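Local coordinates for protein Aureochrome1 (Vaucheria frigida, PDB 3UE6) that probably senses blue light through a flavin mononucleotide held in a LOV domain of the PAS fold, as a photoreceptor in signalling, at residues A[49-52]-A[57-60]; A[112-115]-A[121-124]; A[131-134]-A[138-141]. All blocks are in the same frame, centred on the assembly; numbering follows the deposited sequence.

Contact 1: A[49-52]-A[57-60]; sequences VITD and DNPI. With FMN (flavin mononucleotide), chain G.
The carbonyl oxygen P59 O accepts one sound hydrogen bond from the strand beside it: the amide D52 N donates to P59 O over 3.0 Å, at 159° at the hydrogen. One residue back, the C-H of T51 CA is a subsidiary neighbour of the same oxygen. The amide bond ties the loop 57-60 back to the end of strand 48-52, and T51 pairs with I60 as an antiparallel non-hydrogen-bonded bridge, the two side chains leading apart.

The second link runs between side chains. At T51 the hydroxyl stands between the backbone N and the carbonyl carbon (chi1 68°), where N58 ND2 reaches OG1 at 2.8 Å, although the bend at the hydrogen makes this a weak bond. The same torsion sets T51 CG2 beside the backbone N, 3.5 Å from the flavin methyl C7M. The other ring methyl, FMN C8M, has N58 OD1 3.2 Å away. V49 CG2 adds an aliphatic contact to the flavin carbon C6 at 4.0 Å. Three residues of the contact thus line the dimethylbenzene end of the isoalloxazine, mostly with carbon, as suits that apolar part of the cofactor. I60 brings CD1 to 4.5 Å from V49 CG1, and its side chain also packs on C83 and F85.

I50 packs on I50 of the second subunit, a contact between the two subunits made by the same strand that lines the flavin. Within the chain, strand 48-52 has strand 60-63 on one flank and strand 139-145 on the other: I50 shares backbone hydrogen bonds with V61 and Y62, while V49 and T51 make theirs with G144 and Y142.

Contact 2: A[112-115]-A[121-124]; sequences CLLN and TTFW. With FMN (flavin mononucleotide), chain G.
The indole of W124 carries the methyl L114 CD1 over one face, 3.7 Å from the centroid of the five-membered ring and 13° off its normal, a CH-pi contact. C112 O lies at the ring edge, in plane, while C112 SG comes up obliquely to 3.9 Å from W124 CE3. On the other side of the sheet F123 CE1 touches N115 CB at 3.7 Å.

Beyond that CB the N115 amide turns to the flavin. Its CG lies beside the backbone N (chi1 -81°), which lets OD1 take the N3-H of FMN at 3.0 Å in an almost straight bond of 177°. ND2 gives a weaker bond to FMN O2 and another weak one to its neighbour L114 O. N125 ND2 also donates to OD1; together these bonds probably hold the amide in this orientation against the pyrimidine edge of the flavin.

The backbones close the N115–F123 hydrogen-bonded pair with N115 N to F123 O at 2.9 Å and F123 N to N115 O at 3.1 Å.

The two strands form the hairpin 109-116/122-133, with 109-116 at one edge of this chain's sheet. Helix 151-161 meets the W124 side: A154 and V158 pack on W124, L157 and Q161 on C112, consistent with the C-terminal helix that packs on the sheet in phototropin LOV2 domains.

Contact 3: A[131-134]-A[138-141]; sequences GLRD and NIVN
The guanidinium of R133 lies flat over I139, with I139 CG1 3.6 Å above the plane and over its centre. R133 sets CG beside the backbone N (chi1 -61°), which brings CG within 3.6 Å of I139 CG1. From CG to NE the chain is extended, and the turn at chi4 of -86° then presents the guanidinium face to the isoleucine. I139 points its own CG1 branch beside its N, and CD1 ends 3.6 Å from R133 NH2. The charged end has polar partners of its own, chiefly G137 O, which NH1 reaches.

At the turn, D134 folds its carboxylate between its backbone N and carbonyl carbon (chi1 53°). OD1 thereby receives N138 N at 2.8 Å, the donor coming from above the carboxylate plane, and weakly K136 N too. D134 N in turn bonds to N138 O at 3.0 Å, and the two residues are joined by two bonds, one from each backbone amide. An alanine here is likely to leave N138 N without its carboxylate acceptor, and K136 N without its weaker one, freeing the turn to shift.

On the other face, L132 crosses N141 obliquely, with CD1 3.8 Å from N141 CB, while L132 N donates to N141 O. L132 O receives V140 N. A second, weaker bond runs from N141 N to L132 O at 3.3 Å.

Two consecutive residues, V140 and N141, therefore face the single residue L132: a classic beta bulge, which shifts the register by one between L132 and R133 near the end of an antiparallel hairpin of the PAS sheet.

From the N terminus, contact 1 closes over residues 53-56, within the loop between strands 48-52 and 60-63. Contact 2 follows, closing the hairpin of 109-116 and 122-133, and contact 3 then shuts the short turn from 122-133 into 139-145. All three are local closures in series; none nests in or crosses another. Contacts 2 and 3 use opposite ends of the long strand 122-133, their centres 27 Å apart. Contacts 1 and 3 touch, since 48-52 and 139-145 are neighbours: N141 ND2 probably bonds T51 O. Contacts 1 and 2, about 10 Å apart at their nearest atoms, meet opposite ends of the same flavin ring system.

Contact 1: A[49-52]-A[57-60]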
loop_
_atom_site.group_PDB
_atom_site.type_symbol
_atom_site.label_atom_id
_atom_site.label_comp_id
_atom_site.label_asym_id
_atom_site.label_seq_id
_atom_site.Cartn_x
_atom_site.Cartn_y
_atom_site.Cartn_z
ATOM N N VAL A 49 7.082 -1.974 -2.825
ATOM C CA VAL A 49 7.341 -0.563 -3.071
ATOM C C VAL A 49 6.047 0.162 -3.437
ATOM O O VAL A 49 5.044 -0.466 -3.785
ATOM C CB VAL A 49 8.383 -0.357 -4.193
ATOM C CG1 VAL A 49 9.708 -1.022 -3.828
ATOM C CG2 VAL A 49 7.857 -0.910 -5.504
ATOM N N ILE A 50 6.074 1.486 -3.338
ATOM C CA ILE A 50 4.980 2.320 -3.815
ATOM C C ILE A 50 5.546 3.338 -4.794
ATOM O O ILE A 50 6.517 4.027 -4.486
ATOM C CB ILE A 50 4.310 3.105 -2.677
ATOM C CG1 ILE A 50 3.952 2.190 -1.506
ATOM C CG2 ILE A 50 3.065 3.815 -3.196
ATOM C CD1 ILE A 50 2.691 1.384 -1.718
ATOM N N THR A 51 4.945 3.432 -5.974
ATOM C CA THR A 51 5.354 4.433 -6.951
ATOM C C THR A 51 4.285 5.505 -7.101
ATOM O O THR A 51 3.115 5.269 -6.804
ATOM C CB THR A 51 5.635 3.802 -8.320
ATOM O OG1 THR A 51 4.410 3.316 -8.880
ATOM C CG2 THR A 51 6.626 2.661 -8.181
ATOM N N ASP A 52 4.700 6.680 -7.559
ATOM C CA ASP A 52 3.774 7.768 -7.835
ATOM C C ASP A 52 3.605 7.921 -9.340
ATOM O O ASP A 52 4.522 8.368 -10.031
ATOM C CB ASP A 52 4.291 9.072 -7.230
ATOM C CG ASP A 52 3.232 10.153 -7.179
ATOM O OD1 ASP A 52 2.338 10.159 -8.052
ATOM O OD2 ASP A 52 3.295 10.995 -6.258
ATOM N N ASP A 57 7.747 9.410 -15.013
ATOM C CA ASP A 57 8.383 8.092 -15.092
ATOM C C ASP A 57 8.138 7.190 -13.871
ATOM O O ASP A 57 8.958 6.326 -13.556
ATOM C CB ASP A 57 9.885 8.241 -15.365
ATOM C CG ASP A 57 10.520 6.966 -15.902
ATOM O OD1 ASP A 57 9.821 6.169 -16.565
ATOM O OD2 ASP A 57 11.730 6.772 -15.663
ATOM N N ASN A 58 7.016 7.399 -13.188
ATOM C CA ASN A 58 6.550 6.463 -12.165
ATOM C C ASN A 58 7.623 6.083 -11.139
ATOM O O ASN A 58 7.982 4.911 -11.018
ATOM C CB ASN A 58 6.026 5.202 -12.856
ATOM C CG ASN A 58 4.976 4.471 -12.042
ATOM O OD1 ASN A 58 4.651 3.322 -12.332
ATOM N ND2 ASN A 58 4.428 5.137 -11.032
ATOM N N PRO A 59 8.136 7.075 -10.391
ATOM C CA PRO A 59 9.257 6.852 -9.468
ATOM C C PRO A 59 8.827 6.280 -8.121
ATOM O O PRO A 59 7.675 6.452 -7.713
ATOM C CB PRO A 59 9.819 8.258 -9.268
ATOM C CG PRO A 59 8.625 9.145 -9.407
ATOM C CD PRO A 59 7.720 8.490 -10.425
ATOM N N ILE A 60 9.758 5.610 -7.444
ATOM C CA ILE A 60 9.517 5.049 -6.120
ATOM C C ILE A 60 9.403 6.154 -5.081
ATOM O O ILE A 60 10.214 7.082 -5.057
ATOM C CB ILE A 60 10.669 4.126 -5.684
ATOM C CG1 ILE A 60 10.780 2.916 -6.611
ATOM C CG2 ILE A 60 10.484 3.682 -4.239
ATOM C CD1 ILE A 60 11.931 1.994 -6.256
HETATM N N1 FMN G . 10.604 -4.368 -12.860
HETATM C C2 FMN G . 11.510 -5.322 -12.448
HETATM O O2 FMN G . 12.282 -5.831 -13.263
HETATM N N3 FMN G . 11.548 -5.706 -11.124
HETATM C C4 FMN G . 10.689 -5.140 -10.209
HETATM O O4 FMN G . 10.725 -5.479 -9.032
HETATM C C4A FMN G . 9.778 -4.176 -10.622
HETATM N N5 FMN G . 8.906 -3.593 -9.718
HETATM C C5A FMN G . 8.003 -2.640 -10.140
HETATM C C6 FMN G . 7.133 -2.063 -9.225
HETATM C C7 FMN G . 6.216 -1.102 -9.635
HETATM C C7M FMN G . 5.277 -0.482 -8.637
HETATM C C8 FMN G . 6.175 -0.718 -10.970
HETATM C C8M FMN G . 5.185 0.319 -11.408
HETATM C C9 FMN G . 7.046 -1.296 -11.887
HETATM C C9A FMN G . 7.964 -2.260 -11.475
HETATM N N10 FMN G . 8.849 -2.836 -12.373
HETATM C C10 FMN G . 9.740 -3.795 -11.954
HETATM C "C1'" FMN G . 8.835 -2.479 -13.829
HETATM C "C2'" FMN G . 9.692 -1.281 -14.198
HETATM O "O2'" FMN G . 9.532 -0.258 -13.248
HETATM C "C3'" FMN G . 9.267 -0.794 -15.581
HETATM O "O3'" FMN G . 7.910 -0.409 -15.576
HETATM C "C4'" FMN G . 9.490 -1.900 -16.606
HETATM O "O4'" FMN G . 10.867 -2.192 -16.667
HETATM C "C5'" FMN G . 9.007 -1.529 -18.004
HETATM O "O5'" FMN G . 9.292 -0.173 -18.275
HETATM P P FMN G . 10.515 0.265 -19.227
HETATM O O1P FMN G . 11.798 -0.173 -18.561
HETATM O O2P FMN G . 10.530 1.764 -19.391
HETATM O O3P FMN G . 10.404 -0.379 -20.587
#

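Contact 2: A[112-115]-A[121-124]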
loop_
_atom_site.group_PDB
_atom_site.type_symbol
_atom_site.label_atom_id
_atom_site.label_comp_id
_atom_site.label_asym_id
_atom_site.label_seq_id
_atom_site.Cartn_x
_atom_site.Cartn_y
_atom_site.Cartn_z
ATOM N N CYS A 112 7.601 -13.460 -13.662
ATOM C CA CYS A 112 8.825 -13.985 -13.083
ATOM C C CYS A 112 10.009 -13.693 -14.010
ATOM O O CYS A 112 10.073 -14.200 -15.132
ATOM C CB CYS A 112 8.694 -15.487 -12.823
ATOM S SG CYS A 112 10.108 -16.213 -11.958
ATOM N N LEU A 113 10.933 -12.861 -13.536
ATOM C CA LEU A 113 12.114 -12.493 -14.315
ATOM C C LEU A 113 13.382 -12.426 -13.461
ATOM O O LEU A 113 13.314 -12.298 -12.234
ATOM C CB LEU A 113 11.903 -11.166 -15.057
ATOM C CG LEU A 113 11.202 -9.976 -14.390
ATOM C CD1 LEU A 113 11.498 -9.858 -12.903
ATOM C CD2 LEU A 113 11.570 -8.687 -15.111
ATOM N N LEU A 114 14.534 -12.512 -14.122
ATOM C CA LEU A 114 15.820 -12.370 -13.453
ATOM C C LEU A 114 16.076 -10.915 -13.071
ATOM O O LEU A 114 16.088 -10.031 -13.930
ATOM C CB LEU A 114 16.944 -12.849 -14.369
ATOM C CG LEU A 114 18.275 -13.137 -13.675
ATOM C CD1 LEU A 114 18.092 -14.277 -12.693
ATOM C CD2 LEU A 114 19.356 -13.466 -14.699
ATOM N N ASN A 115 16.280 -10.674 -11.780
ATOM C CA ASN A 115 16.653 -9.348 -11.295
ATOM C C ASN A 115 18.048 -9.324 -10.672
ATOM O O ASN A 115 18.616 -10.368 -10.348
ATOM C CB ASN A 115 15.624 -8.817 -10.292
ATOM C CG ASN A 115 14.408 -8.215 -10.961
ATOM O OD1 ASN A 115 13.450 -7.828 -10.287
ATOM N ND2 ASN A 115 14.435 -8.136 -12.290
ATOM N N THR A 121 24.693 -9.643 -7.902
ATOM C CA THR A 121 24.181 -11.003 -7.781
ATOM C C THR A 121 22.742 -11.054 -8.276
ATOM O O THR A 121 21.992 -10.089 -8.126
ATOM C CB THR A 121 24.242 -11.519 -6.339
ATOM O OG1 THR A 121 23.653 -10.555 -5.461
ATOM C CG2 THR A 121 25.684 -11.758 -5.920
ATOM N N THR A 122 22.357 -12.181 -8.862
ATOM C CA THR A 122 21.028 -12.299 -9.441
ATOM C C THR A 122 20.107 -13.205 -8.641
ATOM O O THR A 122 20.552 -14.021 -7.834
ATOM C CB THR A 122 21.084 -12.824 -10.888
ATOM O OG1 THR A 122 21.506 -14.192 -10.886
ATOM C CG2 THR A 122 22.035 -11.992 -11.721
ATOM N N PHE A 123 18.813 -13.050 -8.885
ATOM C CA PHE A 123 17.801 -13.910 -8.296
ATOM C C PHE A 123 16.556 -13.842 -9.167
ATOM O O PHE A 123 16.307 -12.825 -9.814
ATOM C CB PHE A 123 17.487 -13.468 -6.864
ATOM C CG PHE A 123 16.721 -12.175 -6.774
ATOM C CD1 PHE A 123 17.365 -10.957 -6.915
ATOM C CD2 PHE A 123 15.356 -12.181 -6.537
ATOM C CE1 PHE A 123 16.658 -9.767 -6.829
ATOM C CE2 PHE A 123 14.646 -10.998 -6.448
ATOM C CZ PHE A 123 15.298 -9.789 -6.594
ATOM N N TRP A 124 15.781 -14.921 -9.203
ATOM C CA TRP A 124 14.530 -14.900 -9.951
ATOM C C TRP A 124 13.420 -14.260 -9.131
ATOM O O TRP A 124 13.214 -14.606 -7.966
ATOM C CB TRP A 124 14.138 -16.296 -10.425
ATOM C CG TRP A 124 14.943 -16.724 -11.587
ATOM C CD1 TRP A 124 16.135 -17.388 -11.554
ATOM C CD2 TRP A 124 14.655 -16.502 -12.965
ATOM N NE1 TRP A 124 16.600 -17.606 -12.827
ATOM C CE2 TRP A 124 15.698 -17.061 -13.724
ATOM C CE3 TRP A 124 13.597 -15.883 -13.650
ATOM C CZ2 TRP A 124 15.733 -17.034 -15.110
ATOM C CZ3 TRP A 124 13.629 -15.852 -15.032
ATOM C CH2 TRP A 124 14.685 -16.421 -15.745
HETATM N N1 FMN G . 10.604 -4.368 -12.860
HETATM C C2 FMN G . 11.510 -5.322 -12.448
HETATM O O2 FMN G . 12.282 -5.831 -13.263
HETATM N N3 FMN G . 11.548 -5.706 -11.124
HETATM C C4 FMN G . 10.689 -5.140 -10.209
HETATM O O4 FMN G . 10.725 -5.479 -9.032
HETATM C C4A FMN G . 9.778 -4.176 -10.622
HETATM N N5 FMN G . 8.906 -3.593 -9.718
HETATM C C5A FMN G . 8.003 -2.640 -10.140
HETATM C C6 FMN G . 7.133 -2.063 -9.225
HETATM C C7 FMN G . 6.216 -1.102 -9.635
HETATM C C7M FMN G . 5.277 -0.482 -8.637
HETATM C C8 FMN G . 6.175 -0.718 -10.970
HETATM C C8M FMN G . 5.185 0.319 -11.408
HETATM C C9 FMN G . 7.046 -1.296 -11.887
HETATM C C9A FMN G . 7.964 -2.260 -11.475
HETATM N N10 FMN G . 8.849 -2.836 -12.373
HETATM C C10 FMN G . 9.740 -3.795 -11.954
HETATM C "C1'" FMN G . 8.835 -2.479 -13.829
HETATM C "C2'" FMN G . 9.692 -1.281 -14.198
HETATM O "O2'" FMN G . 9.532 -0.258 -13.248
HETATM C "C3'" FMN G . 9.267 -0.794 -15.581
HETATM O "O3'" FMN G . 7.910 -0.409 -15.576
HETATM C "C4'" FMN G . 9.490 -1.900 -16.606
HETATM O "O4'" FMN G . 10.867 -2.192 -16.667
HETATM C "C5'" FMN G . 9.007 -1.529 -18.004
HETATM O "O5'" FMN G . 9.292 -0.173 -18.275
HETATM P P FMN G . 10.515 0.265 -19.227
HETATM O O1P FMN G . 11.798 -0.173 -18.561
HETATM O O2P FMN G . 10.530 1.764 -19.391
HETATM O O3P FMN G . 10.404 -0.379 -20.587
#

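Contact 3: A[131-134]-A[138-141]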
loop_
_atom_site.group_PDB
_atom_site.type_symbol
_atom_site.label_atom_id
_atom_site.label_comp_id
_atom_site.label_asym_id
_atom_site.label_seq_id
_atom_site.Cartn_x
_atom_site.Cartn_y
_atom_site.Cartn_z
ATOM N N GLY A 131 -2.255 -1.268 -10.002
ATOM C CA GLY A 131 -2.537 0.155 -10.070
ATOM C C GLY A 131 -3.618 0.572 -9.087
ATOM O O GLY A 131 -4.595 -0.147 -8.864
ATOM N N LEU A 132 -3.437 1.742 -8.487
ATOM C CA LEU A 132 -4.423 2.296 -7.576
ATOM C C LEU A 132 -5.069 3.516 -8.225
ATOM O O LEU A 132 -4.371 4.410 -8.697
ATOM C CB LEU A 132 -3.758 2.661 -6.250
ATOM C CG LEU A 132 -2.886 1.538 -5.688
ATOM C CD1 LEU A 132 -2.097 1.997 -4.468
ATOM C CD2 LEU A 132 -3.738 0.319 -5.364
ATOM N N ARG A 133 -6.400 3.549 -8.252
ATOM C CA ARG A 133 -7.121 4.602 -8.964
ATOM C C ARG A 133 -7.878 5.506 -8.009
ATOM O O ARG A 133 -8.255 5.087 -6.916
ATOM C CB ARG A 133 -8.093 3.992 -9.969
ATOM C CG ARG A 133 -7.426 3.144 -11.030
ATOM C CD ARG A 133 -8.400 2.170 -11.648
ATOM N NE ARG A 133 -7.729 1.216 -12.525
ATOM C CZ ARG A 133 -7.454 1.444 -13.804
ATOM N NH1 ARG A 133 -7.789 2.600 -14.365
ATOM N NH2 ARG A 133 -6.841 0.515 -14.525
ATOM N N ASP A 134 -8.094 6.749 -8.431
ATOM C CA ASP A 134 -8.911 7.697 -7.677
ATOM C C ASP A 134 -10.395 7.454 -7.958
ATOM O O ASP A 134 -10.748 6.535 -8.698
ATOM C CB ASP A 134 -8.511 9.143 -8.006
ATOM C CG ASP A 134 -8.524 9.437 -9.498
ATOM O OD1 ASP A 134 -9.351 8.846 -10.217
ATOM O OD2 ASP A 134 -7.711 10.269 -9.953
ATOM N N ASN A 138 -8.602 7.191 -12.406
ATOM C CA ASN A 138 -7.248 7.456 -12.861
ATOM C C ASN A 138 -6.209 6.770 -11.976
ATOM O O ASN A 138 -6.247 6.896 -10.752
ATOM C CB ASN A 138 -7.012 8.966 -12.941
ATOM C CG ASN A 138 -7.880 9.631 -13.995
ATOM O OD1 ASN A 138 -8.645 10.552 -13.702
ATOM N ND2 ASN A 138 -7.766 9.159 -15.233
ATOM N N ILE A 139 -5.300 6.024 -12.595
ATOM C CA ILE A 139 -4.248 5.352 -11.845
ATOM C C ILE A 139 -3.286 6.369 -11.250
ATOM O O ILE A 139 -2.607 7.097 -11.973
ATOM C CB ILE A 139 -3.471 4.356 -12.709
ATOM C CG1 ILE A 139 -4.315 3.105 -12.938
ATOM C CG2 ILE A 139 -2.161 3.987 -12.025
ATOM C CD1 ILE A 139 -3.693 2.122 -13.880
ATOM N N VAL A 140 -3.240 6.412 -9.924
ATOM C CA VAL A 140 -2.542 7.477 -9.226
ATOM C C VAL A 140 -1.299 6.959 -8.504
ATOM O O VAL A 140 -0.333 7.696 -8.297
ATOM C CB VAL A 140 -3.495 8.190 -8.237
ATOM C CG1 VAL A 140 -3.335 7.626 -6.835
ATOM C CG2 VAL A 140 -3.247 9.688 -8.253
ATOM N N ASN A 141 -1.331 5.682 -8.137
ATOM C CA ASN A 141 -0.206 5.020 -7.490
ATOM C C ASN A 141 -0.094 3.585 -7.964
ATOM O O ASN A 141 -1.057 3.008 -8.468
ATOM C CB ASN A 141 -0.384 4.999 -5.973
ATOM C CG ASN A 141 -0.122 6.340 -5.330
ATOM O OD1 ASN A 141 -1.034 6.968 -4.794
ATOM N ND2 ASN A 141 1.132 6.778 -5.355
#